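Local structure of peroxisomal catalase A (Saccharomyces cerevisiae, 1A4E) at residues B[143-146]-B[147-151]; B[243-246]-B[247-251]; B[366-369]-B[370-373]. The protein breaks down hydrogen peroxide into water and oxygen with a heme cofactor, probably protecting cells from the peroxide that peroxisomal oxidases generate. All coordinates share one frame; numbering follows the deposited sequence.

Contact 1: residues B[143-146]-B[147-151]; sequences PHFI and HTQKR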
# COMPACT_ATOMS: atom_id res chain seq x y z
N PRO B 143 -12.93 -0.30 19.42
CA PRO B 143 -12.33 -1.50 18.82
C PRO B 143 -12.84 -2.79 19.45
O PRO B 143 -13.16 -3.74 18.75
CB PRO B 143 -10.84 -1.30 19.00
CG PRO B 143 -10.70 0.19 18.99
CD PRO B 143 -11.88 0.62 19.86
N HIS B 144 -12.98 -2.77 20.79
CA HIS B 144 -13.45 -3.90 21.58
C HIS B 144 -14.88 -4.28 21.24
O HIS B 144 -15.18 -5.45 21.03
CB HIS B 144 -13.40 -3.58 23.06
CG HIS B 144 -12.01 -3.36 23.61
ND1 HIS B 144 -11.33 -4.16 24.42
CD2 HIS B 144 -11.24 -2.25 23.38
CE1 HIS B 144 -10.18 -3.59 24.69
NE2 HIS B 144 -10.14 -2.44 24.06
N PHE B 145 -15.74 -3.26 21.17
CA PHE B 145 -17.14 -3.46 20.86
C PHE B 145 -17.35 -4.00 19.45
O PHE B 145 -18.09 -4.96 19.28
CB PHE B 145 -17.88 -2.13 21.06
CG PHE B 145 -19.29 -2.17 20.50
CD1 PHE B 145 -20.26 -3.00 21.08
CD2 PHE B 145 -19.59 -1.45 19.33
CE1 PHE B 145 -21.52 -3.11 20.49
CE2 PHE B 145 -20.85 -1.57 18.75
CZ PHE B 145 -21.81 -2.40 19.33
N ILE B 146 -16.73 -3.41 18.41
CA ILE B 146 -16.91 -3.88 17.05
C ILE B 146 -16.35 -5.28 16.87
O ILE B 146 -16.92 -6.07 16.11
CB ILE B 146 -16.25 -2.87 16.06
CG1 ILE B 146 -17.03 -1.56 16.13
CG2 ILE B 146 -16.27 -3.37 14.62
CD1 ILE B 146 -18.50 -1.63 15.66
N HIS B 147 -15.27 -5.64 17.58
CA HIS B 147 -14.74 -7.00 17.54
C HIS B 147 -15.78 -8.00 18.02
O HIS B 147 -15.94 -9.06 17.40
CB HIS B 147 -13.50 -7.11 18.42
CG HIS B 147 -12.25 -6.41 17.89
ND1 HIS B 147 -11.13 -6.09 18.53
CD2 HIS B 147 -12.11 -5.96 16.61
CE1 HIS B 147 -10.32 -5.48 17.71
NE2 HIS B 147 -10.93 -5.40 16.55
N THR B 148 -16.53 -7.67 19.09
CA THR B 148 -17.56 -8.57 19.61
C THR B 148 -18.81 -8.64 18.73
O THR B 148 -19.55 -9.61 18.80
CB THR B 148 -17.97 -8.17 21.05
OG1 THR B 148 -18.54 -6.88 21.03
CG2 THR B 148 -16.78 -8.21 21.98
N GLN B 149 -19.04 -7.61 17.91
CA GLN B 149 -20.13 -7.58 16.94
C GLN B 149 -19.85 -8.41 15.69
O GLN B 149 -20.76 -8.76 14.94
CB GLN B 149 -20.42 -6.16 16.50
CG GLN B 149 -21.03 -5.28 17.56
CD GLN B 149 -22.40 -5.75 18.05
OE1 GLN B 149 -22.59 -6.04 19.22
NE2 GLN B 149 -23.39 -5.84 17.16
N LYS B 150 -18.57 -8.70 15.45
CA LYS B 150 -18.16 -9.41 14.26
C LYS B 150 -17.96 -10.91 14.48
O LYS B 150 -18.84 -11.58 15.02
CB LYS B 150 -16.90 -8.71 13.74
CG LYS B 150 -17.22 -7.44 12.97
CD LYS B 150 -15.91 -6.76 12.60
CE LYS B 150 -16.13 -5.71 11.54
NZ LYS B 150 -16.32 -6.33 10.24
N ARG B 151 -16.83 -11.50 14.07
CA ARG B 151 -16.63 -12.93 14.16
C ARG B 151 -15.62 -13.29 15.22
O ARG B 151 -14.76 -12.50 15.60
CB ARG B 151 -16.17 -13.43 12.79
CG ARG B 151 -17.17 -13.15 11.67
CD ARG B 151 -16.46 -13.37 10.35
NE ARG B 151 -17.30 -13.08 9.20
CZ ARG B 151 -18.12 -13.99 8.67
NH1 ARG B 151 -18.22 -15.22 9.17
NH2 ARG B 151 -18.84 -13.66 7.60

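Contact 2: residues B[243-246]-B[247-251]; sequences YCQQ and DLFEA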
# COMPACT_ATOMS: atom_id res chain seq x y z
N TYR B 243 -31.71 -7.02 -1.01
CA TYR B 243 -33.07 -6.52 -0.99
C TYR B 243 -33.19 -5.00 -0.88
O TYR B 243 -33.88 -4.39 -1.70
CB TYR B 243 -33.78 -7.21 0.18
CG TYR B 243 -35.26 -6.91 0.27
CD1 TYR B 243 -36.16 -7.52 -0.61
CD2 TYR B 243 -35.72 -6.02 1.24
CE1 TYR B 243 -37.53 -7.23 -0.51
CE2 TYR B 243 -37.08 -5.73 1.34
CZ TYR B 243 -37.97 -6.34 0.46
OH TYR B 243 -39.31 -6.05 0.56
N CYS B 244 -32.52 -4.38 0.10
CA CYS B 244 -32.58 -2.94 0.29
C CYS B 244 -31.85 -2.18 -0.81
O CYS B 244 -32.28 -1.09 -1.19
CB CYS B 244 -32.00 -2.60 1.66
SG CYS B 244 -32.93 -3.33 3.03
N GLN B 245 -30.76 -2.72 -1.37
CA GLN B 245 -30.06 -2.13 -2.50
C GLN B 245 -30.97 -2.10 -3.72
O GLN B 245 -31.08 -1.08 -4.42
CB GLN B 245 -28.78 -2.95 -2.80
CG GLN B 245 -28.04 -2.69 -4.12
CD GLN B 245 -27.66 -1.24 -4.37
OE1 GLN B 245 -27.00 -0.61 -3.56
NE2 GLN B 245 -28.07 -0.66 -5.49
N GLN B 246 -31.65 -3.22 -3.96
CA GLN B 246 -32.60 -3.33 -5.05
C GLN B 246 -33.78 -2.38 -4.86
O GLN B 246 -34.23 -1.75 -5.81
CB GLN B 246 -33.08 -4.75 -5.12
CG GLN B 246 -33.97 -4.96 -6.31
CD GLN B 246 -34.35 -6.40 -6.55
OE1 GLN B 246 -35.19 -6.67 -7.40
NE2 GLN B 246 -33.77 -7.39 -5.87
N ASP B 247 -34.26 -2.26 -3.61
CA ASP B 247 -35.36 -1.37 -3.30
C ASP B 247 -35.03 0.09 -3.58
O ASP B 247 -35.82 0.80 -4.21
CB ASP B 247 -35.74 -1.56 -1.83
CG ASP B 247 -36.81 -0.58 -1.37
OD1 ASP B 247 -38.00 -0.82 -1.62
OD2 ASP B 247 -36.46 0.44 -0.79
N LEU B 248 -33.86 0.55 -3.12
CA LEU B 248 -33.43 1.92 -3.32
C LEU B 248 -33.20 2.22 -4.79
O LEU B 248 -33.68 3.24 -5.28
CB LEU B 248 -32.14 2.17 -2.53
CG LEU B 248 -31.55 3.58 -2.57
CD1 LEU B 248 -32.53 4.61 -2.03
CD2 LEU B 248 -30.29 3.58 -1.74
N PHE B 249 -32.52 1.30 -5.49
CA PHE B 249 -32.22 1.48 -6.91
C PHE B 249 -33.49 1.59 -7.74
O PHE B 249 -33.63 2.53 -8.52
CB PHE B 249 -31.39 0.31 -7.47
CG PHE B 249 -30.83 0.63 -8.85
CD1 PHE B 249 -29.62 1.32 -8.94
CD2 PHE B 249 -31.54 0.29 -10.01
CE1 PHE B 249 -29.12 1.68 -10.19
CE2 PHE B 249 -31.04 0.66 -11.25
CZ PHE B 249 -29.83 1.36 -11.35
N GLU B 250 -34.42 0.64 -7.58
CA GLU B 250 -35.66 0.66 -8.33
C GLU B 250 -36.59 1.81 -7.97
O GLU B 250 -37.25 2.33 -8.86
CB GLU B 250 -36.40 -0.65 -8.13
CG GLU B 250 -35.74 -1.76 -8.92
CD GLU B 250 -36.30 -3.15 -8.71
OE1 GLU B 250 -37.20 -3.34 -7.89
OE2 GLU B 250 -35.81 -4.08 -9.36
N ALA B 251 -36.64 2.25 -6.70
CA ALA B 251 -37.48 3.38 -6.33
C ALA B 251 -37.08 4.63 -7.09
O ALA B 251 -37.92 5.29 -7.70
CB ALA B 251 -37.36 3.64 -4.84
O HOH W 1 -33.87 0.60 0.31

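Contact 3: residues B[366-369]-B[370-373]; sequences FFNP and AIRD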
# COMPACT_ATOMS: atom_id res chain seq x y z
N PHE B 366 -10.31 22.52 -3.48
CA PHE B 366 -9.16 22.33 -2.62
C PHE B 366 -7.97 23.13 -3.15
O PHE B 366 -7.56 23.00 -4.30
CB PHE B 366 -8.86 20.82 -2.57
CG PHE B 366 -7.44 20.41 -2.22
CD1 PHE B 366 -6.83 20.85 -1.04
CD2 PHE B 366 -6.73 19.60 -3.12
CE1 PHE B 366 -5.52 20.47 -0.75
CE2 PHE B 366 -5.42 19.23 -2.83
CZ PHE B 366 -4.81 19.66 -1.65
N PHE B 367 -7.43 23.99 -2.29
CA PHE B 367 -6.23 24.72 -2.62
C PHE B 367 -5.47 24.94 -1.33
O PHE B 367 -5.91 25.63 -0.42
CB PHE B 367 -6.53 26.08 -3.26
CG PHE B 367 -5.26 26.92 -3.45
CD1 PHE B 367 -4.14 26.39 -4.12
CD2 PHE B 367 -5.20 28.21 -2.91
CE1 PHE B 367 -2.97 27.13 -4.24
CE2 PHE B 367 -4.02 28.96 -3.03
CZ PHE B 367 -2.91 28.42 -3.69
N ASN B 368 -4.30 24.34 -1.26
CA ASN B 368 -3.44 24.54 -0.12
C ASN B 368 -2.01 24.31 -0.61
O ASN B 368 -1.68 23.21 -1.06
CB ASN B 368 -3.79 23.55 0.99
CG ASN B 368 -3.11 23.93 2.29
OD1 ASN B 368 -1.91 24.16 2.35
ND2 ASN B 368 -3.89 24.01 3.37
N PRO B 369 -1.13 25.32 -0.51
CA PRO B 369 0.25 25.27 -0.98
C PRO B 369 1.10 24.16 -0.39
O PRO B 369 1.98 23.63 -1.05
CB PRO B 369 0.82 26.64 -0.66
CG PRO B 369 -0.42 27.49 -0.67
CD PRO B 369 -1.42 26.63 0.07
N ALA B 370 0.82 23.80 0.87
CA ALA B 370 1.61 22.83 1.58
C ALA B 370 1.06 21.41 1.61
O ALA B 370 1.71 20.52 2.16
CB ALA B 370 1.80 23.32 3.00
N ILE B 371 -0.13 21.15 1.06
CA ILE B 371 -0.65 19.79 0.96
C ILE B 371 -0.36 19.36 -0.48
O ILE B 371 -1.09 19.67 -1.42
CB ILE B 371 -2.18 19.79 1.29
CG1 ILE B 371 -2.38 20.20 2.76
CG2 ILE B 371 -2.78 18.40 1.05
CD1 ILE B 371 -3.85 20.29 3.21
N ARG B 372 0.80 18.71 -0.64
CA ARG B 372 1.32 18.32 -1.95
C ARG B 372 1.82 16.89 -2.02
O ARG B 372 1.99 16.20 -1.01
CB ARG B 372 2.51 19.22 -2.35
CG ARG B 372 2.29 20.71 -2.26
CD ARG B 372 1.26 21.23 -3.24
NE ARG B 372 1.82 21.46 -4.56
CZ ARG B 372 2.40 22.62 -4.90
NH1 ARG B 372 2.52 23.63 -4.04
NH2 ARG B 372 2.83 22.80 -6.15
N ASP B 373 2.07 16.46 -3.27
CA ASP B 373 2.65 15.17 -3.62
C ASP B 373 1.85 13.96 -3.16
O ASP B 373 0.62 14.02 -3.14
CB ASP B 373 4.10 15.12 -3.07
CG ASP B 373 5.06 16.22 -3.51
OD1 ASP B 373 4.73 17.03 -4.39
OD2 ASP B 373 6.16 16.28 -2.98

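Contact 1: residues B[143-146]-B[147-151]
F145 and Q149 make the closely packed side of this turn. With chi1 at -69°, the CG of Q149 lies over one face of the F145 ring, 3.8 Å from the centroid, in a CH-pi contact. The bend at chi2 then carries the amide on across the rim, its plane 24° from that of the ring, bringing OE1 of Q149 to 3.4 Å from CE1 of F145. The backbone beside it is gripped twice: F145 O accepts from Q149 N at 3.1 Å and from T148 OG1 at 2.6 Å. The hydroxyl gets there because chi1 of T148, 63°, sets OG1 between its own N and carbonyl carbon. This is the C-terminal end of helix 141-149, on the H56 side of the heme, with I146 close to the bound azide; helix 160-168 touches T148 and Q149. On another side P143 O sits over one face of the H147 imidazole, 2.9 Å from its CG. The same ring bonds through ND1 to T387 O of the third subunit and through NE2 to E48 of the second, consistent with a charged imidazole. The looser side begins at I146 O, whose bonds from Q149 N and K150 N are both weak. Past I146 O runs the aliphatic chain of the partly exposed K150, its CE 3.9 Å from I146 CG2; its NZ links to D100 and G98 are weak, whereas R151, beyond the helix end, forms a salt bridge with D100.

Contact 2: residues B[243-246]-B[247-251]
L248 N donates to C244 O at 3.0 Å, and with D247, F249 and E250 bonding likewise to Y243, Q245 and Q246 it closes the opening turns of the alpha helix 243-253. The E250 N to Q246 O bond is nearly straight, with an N-H...O angle of 168°. One amide that precedes these bonds, Q245 N, is taken by D105 of the same chain. C244 O carries a second load: a water donates to it at 2.8 Å and also to D247 OD2, so that the side chain is tied back to the carbonyl three residues earlier. The other oxygen, D247 OD1, is held in a salt bridge by R193, and both oxygens of the carboxylate thus have partners. Q245 sends its OE1 to S60 on strand 59-68, and Q245 and F249 both pack on T155 of the second subunit. On the partly exposed flank Q246 and E250 run side by side in the same direction, their chains extended and the planes of their end groups perpendicular, and CG of Q246 lies 3.7 Å from OE2 of E250.

Contact 3: residues B[366-369]-B[370-373]
N368 grips the two residues beyond P369 through hydrogen bonds of two kinds, an Asx turn laid over a type I beta turn. Its OD1 takes A370 N at 3.1 Å, in the plane of the side-chain carbonyl and on a lone pair, while its backbone O receives a weak bond from I371 N that closes the beta turn. The amide's other end, ND2, is held by T9 O of the fourth subunit, so both polar atoms of the side chain have partners and its rotation is fixed. The turn lies in the long loop between helix 332-348 and strand 411-418, where residues near the N-terminus of the fourth subunit pack against it. The apolar contact is between CG2 of I371 and CZ of F366, 3.6 Å apart, while CD1 of I371 lies in van der Waals contact with the N368 amide, 3.7 Å from ND2. R372 bonds to backbone carbonyls. Its chi1 (-51°) sets CG beside P369 O, and the bends at chi2 and chi3 then fold the guanidinium back, where NH1 donates to P369 O at 3.0 Å and NH2 to E385 O. A leucine in its place would probably leave the carbonyls of P369 and E385 without these donors and untie the turn from the segment around E385. The guanidinium meets P369 edge-on, with P369 O only 6° out of its plane.

In the fold
The three contacts share no secondary-structure element and do not touch; contacts 1 and 2, the closest pair, have nearest atoms about 17 Å apart. Contacts 1 and 2 are both helical and both face the second subunit, but contact 1 is largely buried near the heme pocket, whereas contact 2 is only partly buried and lies away from the annotated sites. Contact 3 is buried although it has no helix or strand, packed by loops of its own chain and by the fourth subunit. Its chemistry accordingly shifts from repeating helix bonds to side-chain amide and guanidinium bonds to carbonyls. H144 of contact 1 and A370 of contact 3 meet between neighbouring subunits of the tetramer.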